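Local coordinates for protein PKS (Streptomyces albus, PDB 4OQJ) that probably carries out ketosynthase chemistry, condensing acyl units held on carrier domains during assembly of the antibiotic oxazolomycin, at residues A[203-208]-A[264-268]; A[21-27]-A[277-283]; A[130-135]-A[211-217]. All coordinates share one frame; numbering follows the deposited sequence.

Overall arrangement
All three interactions belong to the ketosynthase core and reach one mixed sheet, in which strands 132-138, 214-221, 259-267, 23-31 and 280-289 are consecutive neighbours. Interactions 2 and 3 are pairings between strands of that sheet, the first antiparallel and the second parallel, and both rest on backbone hydrogen bonds. Interaction 1 differs: helix 195-209 packs on strand 259-267 through apolar side chains, with a water and an arginine at one end. That strand lies between the other two pairings and bonds to both, through Leu265 N to Ala215 O and Ala24 N to Lys266 O. All three contacts are mainly buried. Interaction 3 also reaches the second subunit, through Arg131 and Asp211.

Interaction 1 (A[203-208]-A[264-268]); sequences ACLSLL and VLKRL
Helix 203-208 lies over strand 264-267 at an axis distance of 8.7 Å, the two running in roughly the same direction with a crossing angle of -32°. Leu207 and Leu265 carry the apolar centre. The CD1 branch of Leu207 comes down on the strand and meets Leu265 CB at 3.7 Å, the two side chains crossing at about a right angle. Leu265 CD1 turns to the previous turn of the helix and touches Ala203 CB at 3.9 Å and Cys204 SG at 4.1 Å. With CG beside the backbone N (chi1 -54°), the leucine reaches both helix residues with one methyl. Arg267, extended from CG to NE, brings its guanidinium to the C-terminal end of helix segment 203-208, beside Leu207 O and Leu208 O. Leu208 CD2 sits over one face of the Arg267 guanidinium, offset toward the rim, 3.9 Å from Arg267 NH1. A water at the edge, in the guanidinium plane, accepts from Arg267 NE at 3.0 Å and can donate to Leu207 O, 3.1 Å away. Lys266 points the other way, and its NZ forms salt bridges with Asp274 and Asp276. Helix 195-209 thus packs on the mixed sheet of the thiolase-type fold, where Leu265 also touches Ile23 and Val25 of strand 23-31. The chemistry is split: methyl groups and the Cys204 sulfur make the apolar contact, while the arginine is linked to the helix backbone by a probable water bridge.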
ATOM      1  N   ALA A 203      -6.473   4.075  -1.681  1.00 11.67           N
ATOM      2  CA  ALA A 203      -6.936   5.439  -1.406  1.00 12.22           C
ATOM      3  C   ALA A 203      -8.409   5.437  -0.978  1.00 13.74           C
ATOM      4  O   ALA A 203      -8.785   6.084   0.007  1.00 13.73           O
ATOM      5  CB  ALA A 203      -6.743   6.310  -2.610  1.00 11.61           C
ATOM      6  N   CYS A 204      -9.245   4.700  -1.707  1.00 12.15           N
ATOM      7  CA  CYS A 204     -10.651   4.590  -1.333  1.00 13.76           C
ATOM      8  C   CYS A 204     -10.816   3.924   0.036  1.00 14.67           C
ATOM      9  O   CYS A 204     -11.615   4.377   0.851  1.00 15.70           O
ATOM     10  CB  CYS A 204     -11.423   3.815  -2.397  1.00 12.02           C
ATOM     11  SG  CYS A 204     -11.561   4.674  -3.992  1.00 15.14           S
ATOM     12  N   LEU A 205     -10.069   2.855   0.300  1.00 12.56           N
ATOM     13  CA  LEU A 205     -10.136   2.203   1.627  1.00 15.65           C
ATOM     14  C   LEU A 205      -9.751   3.188   2.739  1.00 16.41           C
ATOM     15  O   LEU A 205     -10.414   3.280   3.781  1.00 16.06           O
ATOM     16  CB  LEU A 205      -9.203   0.997   1.684  1.00 23.74           C
ATOM     17  CG  LEU A 205      -9.851  -0.372   1.849  1.00 42.83           C
ATOM     18  CD1 LEU A 205     -10.886  -0.633   0.753  1.00 53.58           C
ATOM     19  CD2 LEU A 205      -8.772  -1.434   1.837  1.00 42.82           C
ATOM     20  N   SER A 206      -8.677   3.935   2.505  1.00 18.75           N
ATOM     21  CA  SER A 206      -8.247   4.958   3.461  1.00 23.37           C
ATOM     22  C   SER A 206      -9.328   5.990   3.720  1.00 19.39           C
ATOM     23  O   SER A 206      -9.601   6.332   4.875  1.00 21.04           O
ATOM     24  CB  SER A 206      -6.999   5.678   2.961  1.00 29.09           C
ATOM     25  OG  SER A 206      -5.855   5.209   3.620  1.00 30.12           O
ATOM     26  N   LEU A 207      -9.923   6.496   2.642  1.00 18.01           N
ATOM     27  CA  LEU A 207     -10.982   7.501   2.723  1.00 21.16           C
ATOM     28  C   LEU A 207     -12.174   6.993   3.490  1.00 26.38           C
ATOM     29  O   LEU A 207     -12.751   7.709   4.301  1.00 31.94           O
ATOM     30  CB  LEU A 207     -11.455   7.934   1.335  1.00 19.51           C
ATOM     31  CG  LEU A 207     -10.588   8.949   0.596  1.00 19.84           C
ATOM     32  CD1 LEU A 207     -11.046   9.064  -0.845  1.00 20.56           C
ATOM     33  CD2 LEU A 207     -10.672  10.305   1.261  1.00 18.70           C
ATOM     34  N   LEU A 208     -12.556   5.756   3.226  1.00 20.58           N
ATOM     35  CA  LEU A 208     -13.748   5.223   3.847  1.00 19.40           C
ATOM     36  C   LEU A 208     -13.481   4.868   5.320  1.00 18.81           C
ATOM     37  O   LEU A 208     -14.397   4.883   6.132  1.00 25.10           O
ATOM     38  CB  LEU A 208     -14.249   4.023   3.050  1.00 20.22           C
ATOM     39  CG  LEU A 208     -14.753   4.373   1.637  1.00 28.83           C
ATOM     40  CD1 LEU A 208     -15.197   3.133   0.894  1.00 34.04           C
ATOM     41  CD2 LEU A 208     -15.881   5.408   1.671  1.00 31.35           C
ATOM     42  N   VAL A 264      -7.642  12.812  -7.807  1.00  9.14           N
ATOM     43  CA  VAL A 264      -7.916  13.314  -6.461  1.00  9.72           C
ATOM     44  C   VAL A 264      -9.301  12.811  -6.058  1.00 10.79           C
ATOM     45  O   VAL A 264     -10.272  13.029  -6.784  1.00 11.35           O
ATOM     46  CB  VAL A 264      -7.869  14.849  -6.422  1.00 11.92           C
ATOM     47  CG1 VAL A 264      -8.168  15.392  -5.017  1.00  9.33           C
ATOM     48  CG2 VAL A 264      -6.530  15.355  -6.920  1.00 13.53           C
ATOM     49  N   LEU A 265      -9.376  12.126  -4.918  1.00  9.70           N
ATOM     50  CA  LEU A 265     -10.571  11.416  -4.483  1.00 12.50           C
ATOM     51  C   LEU A 265     -11.087  11.998  -3.172  1.00 14.76           C
ATOM     52  O   LEU A 265     -10.303  12.445  -2.336  1.00 13.14           O
ATOM     53  CB  LEU A 265     -10.262   9.925  -4.309  1.00 14.05           C
ATOM     54  CG  LEU A 265      -9.634   9.267  -5.548  1.00 14.72           C
ATOM     55  CD1 LEU A 265      -9.238   7.827  -5.266  1.00 16.84           C
ATOM     56  CD2 LEU A 265     -10.582   9.328  -6.734  1.00 13.88           C
ATOM     57  N   LYS A 266     -12.410  11.976  -3.012  1.00 12.13           N
ATOM     58  CA  LYS A 266     -13.098  12.506  -1.841  1.00 13.15           C
ATOM     59  C   LYS A 266     -14.448  11.813  -1.736  1.00 16.82           C
ATOM     60  O   LYS A 266     -15.035  11.474  -2.759  1.00 17.64           O
ATOM     61  CB  LYS A 266     -13.289  14.021  -1.977  1.00 15.37           C
ATOM     62  CG  LYS A 266     -13.955  14.693  -0.773  1.00 18.77           C
ATOM     63  CD  LYS A 266     -14.320  16.151  -1.082  1.00 23.39           C
ATOM     64  CE  LYS A 266     -13.614  17.126  -0.185  1.00 23.98           C
ATOM     65  NZ  LYS A 266     -14.042  18.551  -0.389  1.00 22.20           N
ATOM     66  N   ARG A 267     -14.955  11.596  -0.530  1.00 15.46           N
ATOM     67  CA  ARG A 267     -16.285  11.007  -0.409  1.00 19.33           C
ATOM     68  C   ARG A 267     -17.240  11.831  -1.231  1.00 20.33           C
ATOM     69  O   ARG A 267     -17.158  13.051  -1.221  1.00 19.30           O
ATOM     70  CB  ARG A 267     -16.784  10.983   1.022  1.00 22.93           C
ATOM     71  CG  ARG A 267     -16.064  10.063   1.950  1.00 32.35           C
ATOM     72  CD  ARG A 267     -16.826  10.045   3.246  1.00 43.40           C
ATOM     73  NE  ARG A 267     -16.135   9.308   4.291  1.00 49.51           N
ATOM     74  CZ  ARG A 267     -16.555   8.159   4.810  1.00 58.27           C
ATOM     75  NH1 ARG A 267     -17.684   7.575   4.389  1.00 53.22           N
ATOM     76  NH2 ARG A 267     -15.837   7.588   5.768  1.00 66.66           N
ATOM     77  N   LEU A 268     -18.143  11.175  -1.938  1.00 19.54           N
ATOM     78  CA  LEU A 268     -19.067  11.906  -2.805  1.00 20.93           C
ATOM     79  C   LEU A 268     -19.928  12.869  -2.012  1.00 19.59           C
ATOM     80  O   LEU A 268     -20.136  14.005  -2.441  1.00 18.35           O
ATOM     81  CB  LEU A 268     -19.964  10.948  -3.583  1.00 22.45           C
ATOM     82  CG  LEU A 268     -21.032  11.623  -4.442  1.00 22.03           C
ATOM     83  CD1 LEU A 268     -20.407  12.580  -5.441  1.00 21.13           C
ATOM     84  CD2 LEU A 268     -21.893  10.565  -5.168  1.00 24.47           C
TER
HETATM   85  O   HOH W   1     -13.500  10.738   4.583  1.00 37.03           O

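Interaction 2 (A[21-27]-A[277-283]); sequences SDIAVIG and TVHAVIK
Val25 O is gripped by two nitrogens of His279. His279 N bonds to Val25 O at 2.8 Å, nearly along the C=O axis. His279 ND1 adds a weak bond to Val25 O at 3.4 Å, with the oxygen in the ring plane. The His279 ring turns its edge to the strand, with His279 CE1 3.5 Å from Ile26 O. Val25 N donates to Ala280 O at 2.9 Å. Ile23 and Ile282 form a hydrogen-bonded pair: Ile23 N donates to Ile282 O in an almost straight bond (178°), and Ile282 N returns one to Ile23 O. Val25 CG2 meets Ile282 CD1 at 4.0 Å, on the face covered by helix 195-209 and helix 376-390. On the other face, Ala24 CB rests against both methyls of Val278. Asp22 CB touches Val281 CG1 at 3.7 Å. Lys283 NZ forms a salt bridge with Asp22 OD2 at 3.2 Å, coming on the syn side but out of the carboxylate plane. The lysine chain bends at chi2 and chi3 (-77° and -71°) to get there. This antiparallel pairing joins strand 23-31, near the start of the chain, to strand 280-289, inside the layered alpha-beta core of the thiolase fold.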
ATOM      1  N   SER A  21     -20.578   5.102   0.690  1.00 28.16           N
ATOM      2  CA  SER A  21     -19.282   4.622   0.222  1.00 28.68           C
ATOM      3  C   SER A  21     -18.877   5.145  -1.157  1.00 26.43           C
ATOM      4  O   SER A  21     -17.771   4.872  -1.610  1.00 28.52           O
ATOM      5  CB  SER A  21     -19.288   3.094   0.196  1.00 30.38           C
ATOM      6  OG  SER A  21     -20.250   2.616  -0.729  1.00 36.44           O
ATOM      7  N   ASP A  22     -19.754   5.885  -1.834  1.00 21.38           N
ATOM      8  CA  ASP A  22     -19.410   6.407  -3.154  1.00 18.24           C
ATOM      9  C   ASP A  22     -18.292   7.433  -3.019  1.00 16.78           C
ATOM     10  O   ASP A  22     -18.331   8.286  -2.132  1.00 15.86           O
ATOM     11  CB  ASP A  22     -20.624   7.041  -3.840  1.00 23.83           C
ATOM     12  CG  ASP A  22     -21.614   6.010  -4.376  1.00 33.34           C
ATOM     13  OD1 ASP A  22     -21.290   4.802  -4.424  1.00 31.19           O
ATOM     14  OD2 ASP A  22     -22.728   6.422  -4.760  1.00 39.31           O
ATOM     15  N   ILE A  23     -17.302   7.345  -3.905  1.00 16.39           N
ATOM     16  CA  ILE A  23     -16.159   8.256  -3.907  1.00 14.80           C
ATOM     17  C   ILE A  23     -16.170   9.147  -5.143  1.00 14.83           C
ATOM     18  O   ILE A  23     -16.169   8.654  -6.266  1.00 16.30           O
ATOM     19  CB  ILE A  23     -14.808   7.496  -3.890  1.00 17.07           C
ATOM     20  CG1 ILE A  23     -14.683   6.559  -2.680  1.00 21.58           C
ATOM     21  CG2 ILE A  23     -13.641   8.465  -3.923  1.00 14.69           C
ATOM     22  CD1 ILE A  23     -14.729   7.226  -1.348  1.00 23.32           C
ATOM     23  N   ALA A  24     -16.150  10.462  -4.944  1.00 13.84           N
ATOM     24  CA  ALA A  24     -16.037  11.389  -6.062  1.00 13.75           C
ATOM     25  C   ALA A  24     -14.602  11.527  -6.558  1.00 14.05           C
ATOM     26  O   ALA A  24     -13.662  11.579  -5.764  1.00 15.83           O
ATOM     27  CB  ALA A  24     -16.565  12.751  -5.670  1.00 17.24           C
ATOM     28  N   VAL A  25     -14.439  11.581  -7.876  1.00 12.23           N
ATOM     29  CA  VAL A  25     -13.203  12.057  -8.477  1.00 11.48           C
ATOM     30  C   VAL A  25     -13.342  13.558  -8.661  1.00 14.42           C
ATOM     31  O   VAL A  25     -14.139  13.994  -9.492  1.00 17.16           O
ATOM     32  CB  VAL A  25     -12.931  11.391  -9.820  1.00 14.47           C
ATOM     33  CG1 VAL A  25     -11.635  11.899 -10.412  1.00 13.41           C
ATOM     34  CG2 VAL A  25     -12.892   9.871  -9.651  1.00 14.08           C
ATOM     35  N   ILE A  26     -12.601  14.352  -7.889  1.00 14.06           N
ATOM     36  CA  ILE A  26     -12.805  15.798  -7.911  1.00 15.20           C
ATOM     37  C   ILE A  26     -11.714  16.532  -8.650  1.00 13.64           C
ATOM     38  O   ILE A  26     -11.794  17.742  -8.823  1.00 13.62           O
ATOM     39  CB  ILE A  26     -12.916  16.383  -6.507  1.00 15.31           C
ATOM     40  CG1 ILE A  26     -11.638  16.137  -5.695  1.00 13.66           C
ATOM     41  CG2 ILE A  26     -14.152  15.819  -5.799  1.00 16.26           C
ATOM     42  CD1 ILE A  26     -11.626  16.921  -4.388  1.00 18.57           C
ATOM     43  N   GLY A  27     -10.701  15.809  -9.097  1.00 13.85           N
ATOM     44  CA  GLY A  27      -9.653  16.400  -9.904  1.00 16.51           C
ATOM     45  C   GLY A  27      -8.822  15.293 -10.519  1.00 16.14           C
ATOM     46  O   GLY A  27      -8.918  14.146 -10.095  1.00 14.14           O
ATOM     47  N   THR A 277     -16.233  20.206  -8.132  1.00 20.55           N
ATOM     48  CA  THR A 277     -16.570  19.573  -9.401  1.00 22.62           C
ATOM     49  C   THR A 277     -16.395  18.055  -9.283  1.00 23.10           C
ATOM     50  O   THR A 277     -15.329  17.579  -8.891  1.00 22.56           O
ATOM     51  CB  THR A 277     -15.702  20.108 -10.531  1.00 19.49           C
ATOM     52  OG1 THR A 277     -16.028  21.490 -10.754  1.00 18.51           O
ATOM     53  CG2 THR A 277     -15.949  19.337 -11.825  1.00 26.91           C
ATOM     54  N   VAL A 278     -17.446  17.299  -9.583  1.00 21.66           N
ATOM     55  CA  VAL A 278     -17.362  15.830  -9.608  1.00 18.99           C
ATOM     56  C   VAL A 278     -17.202  15.381 -11.063  1.00 19.67           C
ATOM     57  O   VAL A 278     -18.069  15.625 -11.900  1.00 19.40           O
ATOM     58  CB  VAL A 278     -18.606  15.186  -8.962  1.00 19.32           C
ATOM     59  CG1 VAL A 278     -18.508  13.664  -8.957  1.00 16.62           C
ATOM     60  CG2 VAL A 278     -18.784  15.703  -7.533  1.00 21.87           C
ATOM     61  N   HIS A 279     -16.065  14.781 -11.376  1.00 16.23           N
ATOM     62  CA  HIS A 279     -15.774  14.333 -12.738  1.00 18.33           C
ATOM     63  C   HIS A 279     -16.391  12.954 -13.008  1.00 19.97           C
ATOM     64  O   HIS A 279     -16.780  12.633 -14.133  1.00 20.04           O
ATOM     65  CB  HIS A 279     -14.264  14.292 -12.965  1.00 16.27           C
ATOM     66  CG  HIS A 279     -13.622  15.643 -12.976  1.00 18.52           C
ATOM     67  ND1 HIS A 279     -13.409  16.372 -11.829  1.00 23.90           N
ATOM     68  CD2 HIS A 279     -13.181  16.409 -14.002  1.00 24.34           C
ATOM     69  CE1 HIS A 279     -12.847  17.529 -12.145  1.00 23.56           C
ATOM     70  NE2 HIS A 279     -12.689  17.569 -13.451  1.00 28.34           N
ATOM     71  N   ALA A 280     -16.480  12.154 -11.958  1.00 18.66           N
ATOM     72  CA  ALA A 280     -17.071  10.820 -12.046  1.00 19.62           C
ATOM     73  C   ALA A 280     -17.187  10.273 -10.631  1.00 17.00           C
ATOM     74  O   ALA A 280     -16.616  10.858  -9.704  1.00 17.32           O
ATOM     75  CB  ALA A 280     -16.219   9.910 -12.920  1.00 21.73           C
ATOM     76  N   VAL A 281     -17.894   9.154 -10.461  1.00 14.40           N
ATOM     77  CA  VAL A 281     -18.068   8.529  -9.150  1.00 14.25           C
ATOM     78  C   VAL A 281     -17.543   7.087  -9.174  1.00 15.01           C
ATOM     79  O   VAL A 281     -17.911   6.298 -10.022  1.00 17.01           O
ATOM     80  CB  VAL A 281     -19.541   8.529  -8.711  1.00 16.95           C
ATOM     81  CG1 VAL A 281     -19.707   7.891  -7.340  1.00 15.31           C
ATOM     82  CG2 VAL A 281     -20.102   9.949  -8.719  1.00 20.99           C
ATOM     83  N   ILE A 282     -16.649   6.774  -8.250  1.00 12.99           N
ATOM     84  CA  ILE A 282     -16.181   5.410  -8.040  1.00 13.52           C
ATOM     85  C   ILE A 282     -17.160   4.738  -7.089  1.00 16.29           C
ATOM     86  O   ILE A 282     -17.356   5.186  -5.951  1.00 17.95           O
ATOM     87  CB  ILE A 282     -14.756   5.398  -7.493  1.00 15.32           C
ATOM     88  CG1 ILE A 282     -13.807   5.974  -8.547  1.00 17.77           C
ATOM     89  CG2 ILE A 282     -14.327   3.977  -7.113  1.00 12.85           C
ATOM     90  CD1 ILE A 282     -12.416   6.235  -8.041  1.00 23.72           C
ATOM     91  N   LYS A 283     -17.821   3.704  -7.596  1.00 16.52           N
ATOM     92  CA  LYS A 283     -18.868   2.996  -6.872  1.00 18.62           C
ATOM     93  C   LYS A 283     -18.279   1.875  -6.047  1.00 18.50           C
ATOM     94  O   LYS A 283     -18.831   1.485  -5.013  1.00 17.71           O
ATOM     95  CB  LYS A 283     -19.898   2.425  -7.851  1.00 19.04           C
ATOM     96  CG  LYS A 283     -20.491   3.440  -8.822  1.00 23.79           C
ATOM     97  CD  LYS A 283     -21.527   4.322  -8.158  1.00 27.07           C
ATOM     98  CE  LYS A 283     -22.813   3.563  -7.829  1.00 35.54           C
ATOM     99  NZ  LYS A 283     -23.754   4.424  -7.058  1.00 43.17           N
TER
HETATM  100  O   HOH W   2     -16.773   3.555  -3.415  1.00 39.21           O
HETATM  101  O   HOH W   3     -13.119  20.107  -7.889  1.00 13.79           O

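Interaction 3 (A[130-135]-A[211-217]); sequences QRIGVY and DCTMALA
Arg131 O takes two backbone donors, Thr213 N at 2.8 Å and Met214 N at 3.2 Å, where strands 132-138 and 214-221 begin their parallel pairing in the thiolase-fold sheet. Thr213 also accepts from Arg131 N through OG1. Its hydroxyl stands between the backbone N and the carbonyl carbon (chi1 65°), which turns it to that amide. Further on, Gly133 N bonds to Met214 O, Leu216 N to Gly133 O, and Tyr135 N to Leu216 O. On one face the side chains of Ile132 and the selenomethionine Met214 lie side by side, with Ile132 CD1 and Met214 CE 3.8 Å apart. Ile132 CG2 touches Leu216 CD1 at 3.9 Å. Farther along the same face, Val134 CG2 meets Leu216 CB. Helix 105-121 covers Met214 and Leu216. The face of Tyr135 and Ala217 meets helix 195-209 instead. There Ser206 OG hydrogen-bonds both Tyr135 OH and Asp211 OD2. Tyr135 OH and Asp211 OD2 are 4.1 Å apart, with the ring and carboxylate nearly coplanar. The second subunit adds its His201, hydrogen-bonded to Asp211, and its Glu311, salt-bridged to Arg131. Just before the strand, Cys212 CB lies 3.2 Å from Arg131 O, the oxygen that Thr213 N and Met214 N also approach.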
ATOM      1  N   GLN A 130      -8.075  20.340   5.507  1.00 34.78           N
ATOM      2  CA  GLN A 130      -8.244  19.035   4.871  1.00 30.88           C
ATOM      3  C   GLN A 130      -7.040  18.151   5.176  1.00 27.12           C
ATOM      4  O   GLN A 130      -5.916  18.631   5.270  1.00 28.03           O
ATOM      5  CB  GLN A 130      -8.451  19.188   3.354  1.00 37.02           C
ATOM      6  CG  GLN A 130      -7.224  19.654   2.578  1.00 52.90           C
ATOM      7  CD  GLN A 130      -6.850  21.097   2.872  1.00 60.19           C
ATOM      8  OE1 GLN A 130      -7.619  22.015   2.581  1.00 58.27           O
ATOM      9  NE2 GLN A 130      -5.671  21.303   3.463  1.00 58.83           N
ATOM     10  N   ARG A 131      -7.286  16.859   5.357  1.00 23.82           N
ATOM     11  CA  ARG A 131      -6.216  15.898   5.542  1.00 19.30           C
ATOM     12  C   ARG A 131      -6.116  15.042   4.281  1.00 14.68           C
ATOM     13  O   ARG A 131      -7.028  14.287   3.964  1.00 16.76           O
ATOM     14  CB  ARG A 131      -6.459  15.045   6.783  1.00 22.52           C
ATOM     15  CG  ARG A 131      -5.419  13.974   6.986  1.00 30.86           C
ATOM     16  CD  ARG A 131      -5.318  13.547   8.437  1.00 43.57           C
ATOM     17  NE  ARG A 131      -4.159  14.159   9.078  1.00 57.14           N
ATOM     18  CZ  ARG A 131      -3.450  13.603  10.056  1.00 71.59           C
ATOM     19  NH1 ARG A 131      -3.778  12.406  10.534  1.00 80.72           N
ATOM     20  NH2 ARG A 131      -2.404  14.248  10.559  1.00 72.41           N
ATOM     21  N   ILE A 132      -5.017  15.209   3.553  1.00 11.66           N
ATOM     22  CA  ILE A 132      -4.859  14.631   2.226  1.00 11.52           C
ATOM     23  C   ILE A 132      -3.793  13.535   2.226  1.00 12.87           C
ATOM     24  O   ILE A 132      -2.622  13.805   2.528  1.00 15.38           O
ATOM     25  CB  ILE A 132      -4.448  15.699   1.193  1.00 14.52           C
ATOM     26  CG1 ILE A 132      -5.374  16.916   1.279  1.00 17.06           C
ATOM     27  CG2 ILE A 132      -4.424  15.082  -0.196  1.00 13.27           C
ATOM     28  CD1 ILE A 132      -5.073  18.006   0.270  1.00 17.37           C
ATOM     29  N   GLY A 133      -4.206  12.317   1.885  1.00  9.25           N
ATOM     30  CA  GLY A 133      -3.314  11.183   1.738  1.00  7.88           C
ATOM     31  C   GLY A 133      -2.826  11.033   0.310  1.00  9.55           C
ATOM     32  O   GLY A 133      -3.339  11.683  -0.607  1.00  8.40           O
ATOM     33  N   VAL A 134      -1.829  10.180   0.112  1.00  9.33           N
ATOM     34  CA  VAL A 134      -1.346   9.886  -1.223  1.00  8.00           C
ATOM     35  C   VAL A 134      -0.828   8.458  -1.335  1.00  7.75           C
ATOM     36  O   VAL A 134       0.017   8.004  -0.534  1.00  8.03           O
ATOM     37  CB  VAL A 134      -0.232  10.894  -1.675  1.00  8.79           C
ATOM     38  CG1 VAL A 134       0.888  10.990  -0.666  1.00  9.86           C
ATOM     39  CG2 VAL A 134       0.301  10.524  -3.064  1.00 10.29           C
ATOM     40  N   TYR A 135      -1.349   7.753  -2.337  1.00  8.98           N
ATOM     41  CA  TYR A 135      -0.923   6.405  -2.688  1.00  9.08           C
ATOM     42  C   TYR A 135      -0.407   6.408  -4.123  1.00  9.59           C
ATOM     43  O   TYR A 135      -1.130   6.740  -5.055  1.00  9.40           O
ATOM     44  CB  TYR A 135      -2.084   5.417  -2.525  1.00  9.98           C
ATOM     45  CG  TYR A 135      -2.507   5.262  -1.086  1.00 11.88           C
ATOM     46  CD1 TYR A 135      -3.414   6.137  -0.490  1.00 14.72           C
ATOM     47  CD2 TYR A 135      -1.954   4.260  -0.302  1.00 15.92           C
ATOM     48  CE1 TYR A 135      -3.771   5.983   0.862  1.00 15.96           C
ATOM     49  CE2 TYR A 135      -2.304   4.105   1.015  1.00 19.51           C
ATOM     50  CZ  TYR A 135      -3.201   4.958   1.597  1.00 18.02           C
ATOM     51  OH  TYR A 135      -3.502   4.750   2.935  1.00 21.59           O
ATOM     52  N   ASP A 211      -8.744   7.596   7.449  1.00 26.10           N
ATOM     53  CA  ASP A 211      -7.345   8.010   7.505  1.00 25.22           C
ATOM     54  C   ASP A 211      -7.204   9.464   7.027  1.00 22.72           C
ATOM     55  O   ASP A 211      -6.241  10.144   7.384  1.00 20.71           O
ATOM     56  CB  ASP A 211      -6.439   7.133   6.621  1.00 25.56           C
ATOM     57  CG  ASP A 211      -6.178   5.739   7.187  1.00 26.59           C
ATOM     58  OD1 ASP A 211      -6.465   5.513   8.381  1.00 31.21           O
ATOM     59  OD2 ASP A 211      -5.657   4.871   6.412  1.00 18.71           O
ATOM     60  N   CYS A 212      -8.133   9.905   6.179  1.00 18.89           N
ATOM     61  CA  CYS A 212      -8.025  11.197   5.497  1.00 18.41           C
ATOM     62  C   CYS A 212      -9.362  11.644   4.903  1.00 17.75           C
ATOM     63  O   CYS A 212     -10.304  10.864   4.832  1.00 20.75           O
ATOM     64  CB  CYS A 212      -6.964  11.136   4.388  1.00 15.58           C
ATOM     65  SG  CYS A 212      -7.157   9.790   3.243  1.00 16.41           S
ATOM     66  N   THR A 213      -9.433  12.901   4.472  1.00 15.19           N
ATOM     67  CA  THR A 213     -10.675  13.450   3.906  1.00 16.73           C
ATOM     68  C   THR A 213     -10.567  13.599   2.387  1.00 17.25           C
ATOM     69  O   THR A 213     -11.579  13.653   1.690  1.00 19.33           O
ATOM     70  CB  THR A 213     -11.038  14.801   4.559  1.00 19.35           C
ATOM     71  OG1 THR A 213     -10.056  15.794   4.243  1.00 21.50           O
ATOM     72  CG2 THR A 213     -11.119  14.643   6.081  1.00 21.42           C
HETATM   73  N   MSE A 214      -9.340  13.637   1.881  1.00 13.53           N
HETATM   74  CA  MSE A 214      -9.074  13.575   0.447  1.00 14.05           C
HETATM   75  C   MSE A 214      -7.866  12.698   0.224  1.00 13.54           C
HETATM   76  O   MSE A 214      -7.065  12.510   1.134  1.00 13.07           O
HETATM   77  CB  MSE A 214      -8.806  14.964  -0.144  1.00 18.84           C
HETATM   78  CG  MSE A 214     -10.013  15.854  -0.319  1.00 28.95           C
HETATM   79 SE   MSE A 214      -9.465  17.723  -0.638  0.59 23.35          SE
HETATM   80  CE  MSE A 214      -8.098  17.451  -1.941  1.00 10.21           C
ATOM     81  N   ALA A 215      -7.713  12.170  -0.986  1.00 12.87           N
ATOM     82  CA  ALA A 215      -6.551  11.339  -1.284  1.00 14.35           C
ATOM     83  C   ALA A 215      -6.156  11.445  -2.744  1.00 14.69           C
ATOM     84  O   ALA A 215      -7.021  11.481  -3.620  1.00 16.62           O
ATOM     85  CB  ALA A 215      -6.840   9.884  -0.920  1.00 14.42           C
ATOM     86  N   LEU A 216      -4.853  11.520  -3.001  1.00 12.22           N
ATOM     87  CA  LEU A 216      -4.333  11.319  -4.349  1.00 11.92           C
ATOM     88  C   LEU A 216      -3.995   9.862  -4.582  1.00 12.97           C
ATOM     89  O   LEU A 216      -3.514   9.168  -3.679  1.00 12.74           O
ATOM     90  CB  LEU A 216      -3.084  12.157  -4.606  1.00 12.86           C
ATOM     91  CG  LEU A 216      -3.350  13.568  -5.107  1.00 26.04           C
ATOM     92  CD1 LEU A 216      -3.643  14.478  -3.940  1.00 35.28           C
ATOM     93  CD2 LEU A 216      -2.192  14.070  -5.913  1.00 27.52           C
ATOM     94  N   ALA A 217      -4.229   9.410  -5.804  1.00  9.72           N
ATOM     95  CA  ALA A 217      -3.794   8.094  -6.243  1.00  8.60           C
ATOM     96  C   ALA A 217      -3.225   8.248  -7.634  1.00 12.66           C
ATOM     97  O   ALA A 217      -3.820   8.912  -8.481  1.00 13.41           O
ATOM     98  CB  ALA A 217      -4.947   7.093  -6.231  1.00 11.73           C
TER